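Local coordinates for protein afamin (Homo sapiens, PDB 6FAK) that carries hydrophobic molecules in body fluids, binds vitamin E and keeps lipidated Wnt proteins soluble and active, at residues Arg301-Phe312 against Lys332-Pro342. Sequence-based numbering, arbitrary orientation.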
ATOM      1  N   ARG A 301      18.673  -1.434 -20.359  1.00 86.59           N
ATOM      2  CA  ARG A 301      19.203  -2.795 -20.480  1.00 82.39           C
ATOM      3  C   ARG A 301      20.527  -2.770 -21.222  1.00 83.60           C
ATOM      4  O   ARG A 301      20.698  -1.956 -22.132  1.00 84.30           O
ATOM      5  CB  ARG A 301      18.254  -3.702 -21.257  1.00 79.65           C
ATOM      6  CG  ARG A 301      17.174  -4.358 -20.422  1.00 79.47           C
ATOM      7  CD  ARG A 301      16.331  -5.231 -21.331  1.00 77.04           C
ATOM      8  NE  ARG A 301      15.400  -4.444 -22.141  1.00 75.76           N
ATOM      9  CZ  ARG A 301      14.830  -4.844 -23.281  1.00 80.18           C
ATOM     10  NH1 ARG A 301      15.119  -6.044 -23.805  1.00 85.57           N
ATOM     11  NH2 ARG A 301      13.978  -4.043 -23.910  1.00 79.42           N
ATOM     12  N   PRO A 302      21.471  -3.647 -20.830  1.00 85.47           N
ATOM     13  CA  PRO A 302      22.629  -3.868 -21.692  1.00 87.31           C
ATOM     14  C   PRO A 302      22.185  -4.140 -23.133  1.00 85.52           C
ATOM     15  O   PRO A 302      21.558  -5.156 -23.400  1.00 78.91           O
ATOM     16  CB  PRO A 302      23.307  -5.091 -21.056  1.00 85.99           C
ATOM     17  CG  PRO A 302      22.976  -4.980 -19.606  1.00 82.63           C
ATOM     18  CD  PRO A 302      21.625  -4.314 -19.522  1.00 82.51           C
ATOM     19  N   LYS A 303      22.433  -3.170 -24.015  1.00 90.95           N
ATOM     20  CA  LYS A 303      22.299  -3.304 -25.487  1.00 83.61           C
ATOM     21  C   LYS A 303      22.438  -4.744 -26.068  1.00 74.61           C
ATOM     22  O   LYS A 303      21.656  -5.140 -26.950  1.00 67.55           O
ATOM     23  CB  LYS A 303      23.267  -2.323 -26.197  1.00 88.67           C
ATOM     24  CG  LYS A 303      24.689  -2.237 -25.622  1.00 91.05           C
ATOM     25  CD  LYS A 303      25.530  -1.110 -26.226  1.00 93.02           C
ATOM     26  CE  LYS A 303      25.811  -1.297 -27.714  1.00 92.44           C
ATOM     27  NZ  LYS A 303      24.924  -0.459 -28.569  1.00 94.62           N
ATOM     28  N   ASP A 304      23.390  -5.523 -25.545  1.00 65.54           N
ATOM     29  CA  ASP A 304      23.549  -6.940 -25.914  1.00 79.32           C
ATOM     30  C   ASP A 304      22.532  -7.962 -25.309  1.00 80.81           C
ATOM     31  O   ASP A 304      22.758  -9.176 -25.424  1.00 85.14           O
ATOM     32  CB  ASP A 304      24.979  -7.413 -25.580  1.00 86.21           C
ATOM     33  CG  ASP A 304      25.137  -7.858 -24.114  1.00 97.62           C
ATOM     34  OD1 ASP A 304      24.850  -7.068 -23.178  1.00 94.47           O
ATOM     35  OD2 ASP A 304      25.547  -9.019 -23.907  1.00107.75           O
ATOM     36  N   LEU A 305      21.437  -7.499 -24.690  1.00 75.20           N
ATOM     37  CA  LEU A 305      20.436  -8.404 -24.083  1.00 70.47           C
ATOM     38  C   LEU A 305      19.281  -8.748 -25.050  1.00 70.64           C
ATOM     39  O   LEU A 305      18.413  -7.910 -25.319  1.00 78.11           O
ATOM     40  CB  LEU A 305      19.889  -7.815 -22.764  1.00 65.81           C
ATOM     41  CG  LEU A 305      20.016  -8.643 -21.482  1.00 70.30           C
ATOM     42  CD1 LEU A 305      21.468  -8.799 -21.046  1.00 73.82           C
ATOM     43  CD2 LEU A 305      19.227  -7.987 -20.360  1.00 67.12           C
ATOM     44  N   SER A 306      19.274  -9.983 -25.554  1.00 67.38           N
ATOM     45  CA  SER A 306      18.156 -10.522 -26.342  1.00 72.62           C
ATOM     46  C   SER A 306      16.936 -10.794 -25.479  1.00 72.18           C
ATOM     47  O   SER A 306      17.021 -10.805 -24.253  1.00 69.73           O
ATOM     48  CB  SER A 306      18.558 -11.821 -27.047  1.00 79.29           C
ATOM     49  OG  SER A 306      18.538 -12.917 -26.146  1.00 83.19           O
ATOM     50  N   LEU A 307      15.809 -11.057 -26.136  1.00 77.47           N
ATOM     51  CA  LEU A 307      14.512 -11.211 -25.457  1.00 77.61           C
ATOM     52  C   LEU A 307      14.367 -12.491 -24.632  1.00 80.92           C
ATOM     53  O   LEU A 307      13.526 -12.553 -23.725  1.00 97.13           O
ATOM     54  CB  LEU A 307      13.368 -11.147 -26.481  1.00 80.28           C
ATOM     55  CG  LEU A 307      11.935 -10.979 -25.968  1.00 78.01           C
ATOM     56  CD1 LEU A 307      11.789  -9.752 -25.074  1.00 78.01           C
ATOM     57  CD2 LEU A 307      10.996 -10.913 -27.163  1.00 81.59           C
ATOM     58  N   ARG A 308      15.192 -13.497 -24.922  1.00 73.62           N
ATOM     59  CA  ARG A 308      15.055 -14.814 -24.301  1.00 70.40           C
ATOM     60  C   ARG A 308      16.316 -15.283 -23.581  1.00 67.92           C
ATOM     61  O   ARG A 308      17.353 -14.646 -23.646  1.00 69.74           O
ATOM     62  CB  ARG A 308      14.594 -15.843 -25.336  1.00 71.25           C
ATOM     63  CG  ARG A 308      15.463 -15.983 -26.579  1.00 73.32           C
ATOM     64  CD  ARG A 308      14.663 -16.614 -27.710  1.00 72.88           C
ATOM     65  NE  ARG A 308      14.048 -17.892 -27.318  1.00 73.96           N
ATOM     66  CZ  ARG A 308      14.692 -19.058 -27.192  1.00 69.50           C
ATOM     67  NH1 ARG A 308      16.003 -19.134 -27.400  1.00 67.40           N
ATOM     68  NH2 ARG A 308      14.024 -20.155 -26.842  1.00 72.16           N
ATOM     69  N   GLU A 309      16.176 -16.370 -22.830  1.00 74.54           N
ATOM     70  CA  GLU A 309      17.311 -17.109 -22.300  1.00 76.45           C
ATOM     71  C   GLU A 309      17.036 -18.569 -22.611  1.00 68.07           C
ATOM     72  O   GLU A 309      16.274 -19.250 -21.899  1.00 63.91           O
ATOM     73  CB  GLU A 309      17.519 -16.854 -20.795  1.00 90.24           C
ATOM     74  CG  GLU A 309      18.625 -17.684 -20.110  1.00 93.93           C
ATOM     75  CD  GLU A 309      19.999 -17.602 -20.773  1.00 88.97           C
ATOM     76  OE1 GLU A 309      20.883 -16.911 -20.215  1.00106.65           O
ATOM     77  OE2 GLU A 309      20.203 -18.232 -21.843  1.00 66.41           O
ATOM     78  N   GLY A 310      17.648 -19.038 -23.699  1.00 55.22           N
ATOM     79  CA  GLY A 310      17.522 -20.425 -24.110  1.00 50.73           C
ATOM     80  C   GLY A 310      18.089 -21.410 -23.111  1.00 47.86           C
ATOM     81  O   GLY A 310      17.824 -22.585 -23.217  1.00 54.55           O
ATOM     82  N   LYS A 311      18.883 -20.954 -22.149  1.00 46.26           N
ATOM     83  CA  LYS A 311      19.331 -21.803 -21.053  1.00 54.05           C
ATOM     84  C   LYS A 311      18.159 -22.448 -20.254  1.00 55.18           C
ATOM     85  O   LYS A 311      18.367 -23.516 -19.631  1.00 55.68           O
ATOM     86  CB  LYS A 311      20.252 -21.016 -20.106  1.00 63.18           C
ATOM     87  CG  LYS A 311      21.162 -21.880 -19.247  1.00 76.52           C
ATOM     88  CD  LYS A 311      22.640 -21.496 -19.372  1.00 84.89           C
ATOM     89  CE  LYS A 311      23.246 -21.963 -20.689  1.00 85.95           C
ATOM     90  NZ  LYS A 311      24.660 -21.523 -20.853  1.00 90.70           N
ATOM     91  N   PHE A 312      16.965 -21.813 -20.277  1.00 42.16           N
ATOM     92  CA  PHE A 312      15.764 -22.333 -19.578  1.00 38.16           C
ATOM     93  C   PHE A 312      14.802 -23.150 -20.410  1.00 37.12           C
ATOM     94  O   PHE A 312      13.947 -23.881 -19.844  1.00 35.43           O
ATOM     95  CB  PHE A 312      15.035 -21.179 -18.858  1.00 36.12           C
ATOM     96  CG  PHE A 312      15.898 -20.574 -17.791  1.00 36.32           C
ATOM     97  CD1 PHE A 312      16.178 -21.285 -16.648  1.00 35.49           C
ATOM     98  CD2 PHE A 312      16.536 -19.351 -17.992  1.00 36.70           C
ATOM     99  CE1 PHE A 312      17.011 -20.765 -15.679  1.00 37.17           C
ATOM    100  CE2 PHE A 312      17.382 -18.847 -17.027  1.00 35.22           C
ATOM    101  CZ  PHE A 312      17.605 -19.536 -15.885  1.00 35.94           C
ATOM    102  N   LYS A 332      17.423 -17.551 -10.407  1.00 26.24           N
ATOM    103  CA  LYS A 332      18.125 -17.212 -11.624  1.00 27.29           C
ATOM    104  C   LYS A 332      17.172 -17.027 -12.825  1.00 26.22           C
ATOM    105  O   LYS A 332      17.353 -16.113 -13.639  1.00 26.06           O
ATOM    106  CB  LYS A 332      19.186 -18.249 -11.977  1.00 30.08           C
ATOM    107  CG  LYS A 332      20.202 -17.674 -12.953  1.00 34.45           C
ATOM    108  CD  LYS A 332      21.424 -18.538 -13.115  1.00 43.11           C
ATOM    109  CE  LYS A 332      22.599 -17.736 -13.731  1.00 50.63           C
ATOM    110  NZ  LYS A 332      22.228 -16.681 -14.722  1.00 50.29           N
ATOM    111  N   PHE A 333      16.187 -17.899 -12.955  1.00 25.28           N
ATOM    112  CA  PHE A 333      15.145 -17.712 -13.977  1.00 24.97           C
ATOM    113  C   PHE A 333      14.428 -16.358 -13.800  1.00 24.93           C
ATOM    114  O   PHE A 333      14.284 -15.597 -14.749  1.00 24.90           O
ATOM    115  CB  PHE A 333      14.111 -18.846 -13.964  1.00 24.75           C
ATOM    116  CG  PHE A 333      12.970 -18.583 -14.903  1.00 24.75           C
ATOM    117  CD1 PHE A 333      13.135 -18.742 -16.271  1.00 24.77           C
ATOM    118  CD2 PHE A 333      11.743 -18.087 -14.408  1.00 24.46           C
ATOM    119  CE1 PHE A 333      12.085 -18.455 -17.137  1.00 24.87           C
ATOM    120  CE2 PHE A 333      10.694 -17.820 -15.259  1.00 24.54           C
ATOM    121  CZ  PHE A 333      10.850 -17.992 -16.623  1.00 24.79           C
ATOM    122  N   THR A 334      14.076 -16.039 -12.565  1.00 24.69           N
ATOM    123  CA  THR A 334      13.344 -14.833 -12.275  1.00 24.82           C
ATOM    124  C   THR A 334      14.225 -13.592 -12.662  1.00 25.20           C
ATOM    125  O   THR A 334      13.773 -12.683 -13.344  1.00 24.84           O
ATOM    126  CB  THR A 334      12.897 -14.784 -10.801  1.00 24.47           C
ATOM    127  OG1 THR A 334      12.136 -15.961 -10.431  1.00 24.28           O
ATOM    128  CG2 THR A 334      12.105 -13.500 -10.562  1.00 24.57           C
ATOM    129  N   PHE A 335      15.499 -13.641 -12.254  1.00 25.88           N
ATOM    130  CA  PHE A 335      16.519 -12.640 -12.623  1.00 26.73           C
ATOM    131  C   PHE A 335      16.602 -12.440 -14.141  1.00 27.49           C
ATOM    132  O   PHE A 335      16.447 -11.315 -14.656  1.00 27.15           O
ATOM    133  CB  PHE A 335      17.859 -13.045 -12.027  1.00 27.20           C
ATOM    134  CG  PHE A 335      19.035 -12.347 -12.609  1.00 27.90           C
ATOM    135  CD1 PHE A 335      19.245 -10.990 -12.369  1.00 28.42           C
ATOM    136  CD2 PHE A 335      19.965 -13.049 -13.379  1.00 28.17           C
ATOM    137  CE1 PHE A 335      20.385 -10.359 -12.896  1.00 29.39           C
ATOM    138  CE2 PHE A 335      21.085 -12.422 -13.903  1.00 29.03           C
ATOM    139  CZ  PHE A 335      21.299 -11.073 -13.671  1.00 29.29           C
ATOM    140  N   GLU A 336      16.858 -13.528 -14.846  1.00 28.70           N
ATOM    141  CA  GLU A 336      17.073 -13.453 -16.301  1.00 30.65           C
ATOM    142  C   GLU A 336      15.794 -13.006 -17.040  1.00 30.64           C
ATOM    143  O   GLU A 336      15.874 -12.137 -17.951  1.00 31.47           O
ATOM    144  CB  GLU A 336      17.558 -14.792 -16.855  1.00 32.55           C
ATOM    145  CG  GLU A 336      18.970 -15.201 -16.423  1.00 35.13           C
ATOM    146  CD  GLU A 336      20.082 -14.238 -16.893  1.00 39.20           C
ATOM    147  OE1 GLU A 336      19.850 -13.395 -17.756  1.00 37.50           O
ATOM    148  OE2 GLU A 336      21.224 -14.313 -16.386  1.00 42.57           O
ATOM    149  N   TYR A 337      14.638 -13.567 -16.649  1.00 29.25           N
ATOM    150  CA  TYR A 337      13.369 -13.239 -17.310  1.00 29.24           C
ATOM    151  C   TYR A 337      12.931 -11.797 -16.986  1.00 29.30           C
ATOM    152  O   TYR A 337      12.523 -11.035 -17.898  1.00 30.87           O
ATOM    153  CB  TYR A 337      12.254 -14.257 -16.953  1.00 29.10           C
ATOM    154  CG  TYR A 337      11.113 -14.238 -17.944  1.00 29.00           C
ATOM    155  CD1 TYR A 337      10.092 -13.317 -17.836  1.00 28.87           C
ATOM    156  CD2 TYR A 337      11.116 -15.098 -19.072  1.00 29.74           C
ATOM    157  CE1 TYR A 337       9.083 -13.238 -18.782  1.00 29.05           C
ATOM    158  CE2 TYR A 337      10.075 -15.039 -20.033  1.00 30.02           C
ATOM    159  CZ  TYR A 337       9.047 -14.120 -19.850  1.00 29.64           C
ATOM    160  OH  TYR A 337       8.017 -13.998 -20.768  1.00 30.32           O
ATOM    161  N   SER A 338      13.028 -11.396 -15.718  1.00 28.17           N
ATOM    162  CA  SER A 338      12.649 -10.025 -15.305  1.00 27.89           C
ATOM    163  C   SER A 338      13.494  -8.921 -15.948  1.00 28.63           C
ATOM    164  O   SER A 338      12.952  -7.927 -16.428  1.00 28.39           O
ATOM    165  CB  SER A 338      12.665  -9.867 -13.794  1.00 27.40           C
ATOM    166  OG  SER A 338      11.810 -10.832 -13.192  1.00 26.54           O
ATOM    167  N   ARG A 339      14.814  -9.116 -16.006  1.00 29.57           N
ATOM    168  CA  ARG A 339      15.681  -8.100 -16.558  1.00 30.77           C
ATOM    169  C   ARG A 339      15.515  -7.903 -18.052  1.00 31.55           C
ATOM    170  O   ARG A 339      15.778  -6.800 -18.535  1.00 31.30           O
ATOM    171  CB  ARG A 339      17.144  -8.328 -16.201  1.00 32.68           C
ATOM    172  CG  ARG A 339      17.854  -9.410 -16.965  1.00 34.12           C
ATOM    173  CD  ARG A 339      19.248  -9.444 -16.411  1.00 36.85           C
ATOM    174  NE  ARG A 339      20.011 -10.540 -16.919  1.00 40.46           N
ATOM    175  CZ  ARG A 339      21.318 -10.491 -17.221  1.00 41.11           C
ATOM    176  NH1 ARG A 339      22.008  -9.356 -17.084  1.00 45.17           N
ATOM    177  NH2 ARG A 339      21.930 -11.574 -17.624  1.00 41.69           N
ATOM    178  N   ARG A 340      15.075  -8.941 -18.759  1.00 31.21           N
ATOM    179  CA  ARG A 340      14.749  -8.861 -20.174  1.00 33.75           C
ATOM    180  C   ARG A 340      13.325  -8.462 -20.519  1.00 33.38           C
ATOM    181  O   ARG A 340      13.029  -8.330 -21.678  1.00 34.56           O
ATOM    182  CB  ARG A 340      15.007 -10.194 -20.852  1.00 36.28           C
ATOM    183  CG  ARG A 340      16.470 -10.542 -20.943  1.00 39.51           C
ATOM    184  CD  ARG A 340      16.570 -11.973 -21.471  1.00 45.71           C
ATOM    185  NE  ARG A 340      17.954 -12.355 -21.762  1.00 53.66           N
ATOM    186  CZ  ARG A 340      18.819 -12.692 -20.831  1.00 51.71           C
ATOM    187  NH1 ARG A 340      18.460 -12.660 -19.553  1.00 50.13           N
ATOM    188  NH2 ARG A 340      20.051 -13.034 -21.166  1.00 53.75           N
ATOM    189  N   HIS A 341      12.453  -8.281 -19.538  1.00 31.79           N
ATOM    190  CA  HIS A 341      11.060  -7.916 -19.780  1.00 32.16           C
ATOM    191  C   HIS A 341      10.682  -6.755 -18.864  1.00 32.94           C
ATOM    192  O   HIS A 341       9.822  -6.883 -17.994  1.00 32.45           O
ATOM    193  CB  HIS A 341      10.157  -9.130 -19.534  1.00 32.83           C
ATOM    194  CG  HIS A 341      10.359 -10.242 -20.501  1.00 31.86           C
ATOM    195  ND1 HIS A 341      11.336 -11.201 -20.328  1.00 32.57           N
ATOM    196  CD2 HIS A 341       9.757 -10.515 -21.687  1.00 32.19           C
ATOM    197  CE1 HIS A 341      11.297 -12.041 -21.350  1.00 32.65           C
ATOM    198  NE2 HIS A 341      10.359 -11.638 -22.191  1.00 32.43           N
ATOM    199  N   PRO A 342      11.313  -5.583 -19.067  1.00 35.89           N
ATOM    200  CA  PRO A 342      10.938  -4.364 -18.361  1.00 36.83           C
ATOM    201  C   PRO A 342       9.499  -3.897 -18.562  1.00 35.75           C
ATOM    202  O   PRO A 342       9.025  -3.111 -17.748  1.00 38.44           O
ATOM    203  CB  PRO A 342      11.906  -3.300 -18.928  1.00 39.19           C
ATOM    204  CG  PRO A 342      12.272  -3.804 -20.255  1.00 39.71           C
ATOM    205  CD  PRO A 342      12.320  -5.304 -20.104  1.00 39.20           C
TER
HETATM  206  O   HOH W   1      21.060 -17.908 -17.716  1.00 50.39           O
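With CG anti to its carbonyl carbon (chi1 -69°) and the chain extended from there to NE, Arg-340, just past helix 326-339, runs its guanidinium back along the last turn, between that helix and the 301-312 loop. Phe-312 has its CG placed likewise, which lays the face of its ring against Phe-333 of the same helix. This is the all-helical albumin fold, and within its second albumin repeat the long connection between helices 288-295 and 318-324 packs along helix 326-339. Phe-312 and Phe-333 make a T-shaped stack, the edge of Phe-333 turned to the face of Phe-312, with planes 82° apart and CD1 of Phe-333 3.6 Å from CG of Phe-312. The CA of Phe-333 lies over that same ring as a CH-pi contact, 4.0 Å from its centroid, and Tyr-356 of helix 346-363 stacks on Phe-333.

Further along, the Arg-340 guanidinium is sandwiched, with Leu-305 CG over one face and Glu-309 CB over the other. Its NH1 donates to Glu-336 O at 3.1 Å and also lies against Glu-336 OE1, too close to trust in detail. Arg-339 arrives there side-on, NE and NH2 both reaching OE1. Lys-332 NZ pairs with Glu-336 OE2 at 3.1 Å. Arg-339 and Lys-332, with Arg-340 close by, would tend to favour the ionised form of this buried carboxylate, although Glu-309 OE1 is also near. Leu-305 also drops CD1 onto a face of the Arg-339 guanidinium. At the far end, Pro-342 CD sits over one face of the Arg-301 guanidinium, toward its rim. Leu-307 crosses His-341 at about a right angle, its CD1 3.7 Å from His-341 NE2, while His-341 ND1 donates to Tyr-337 O at 2.7 Å.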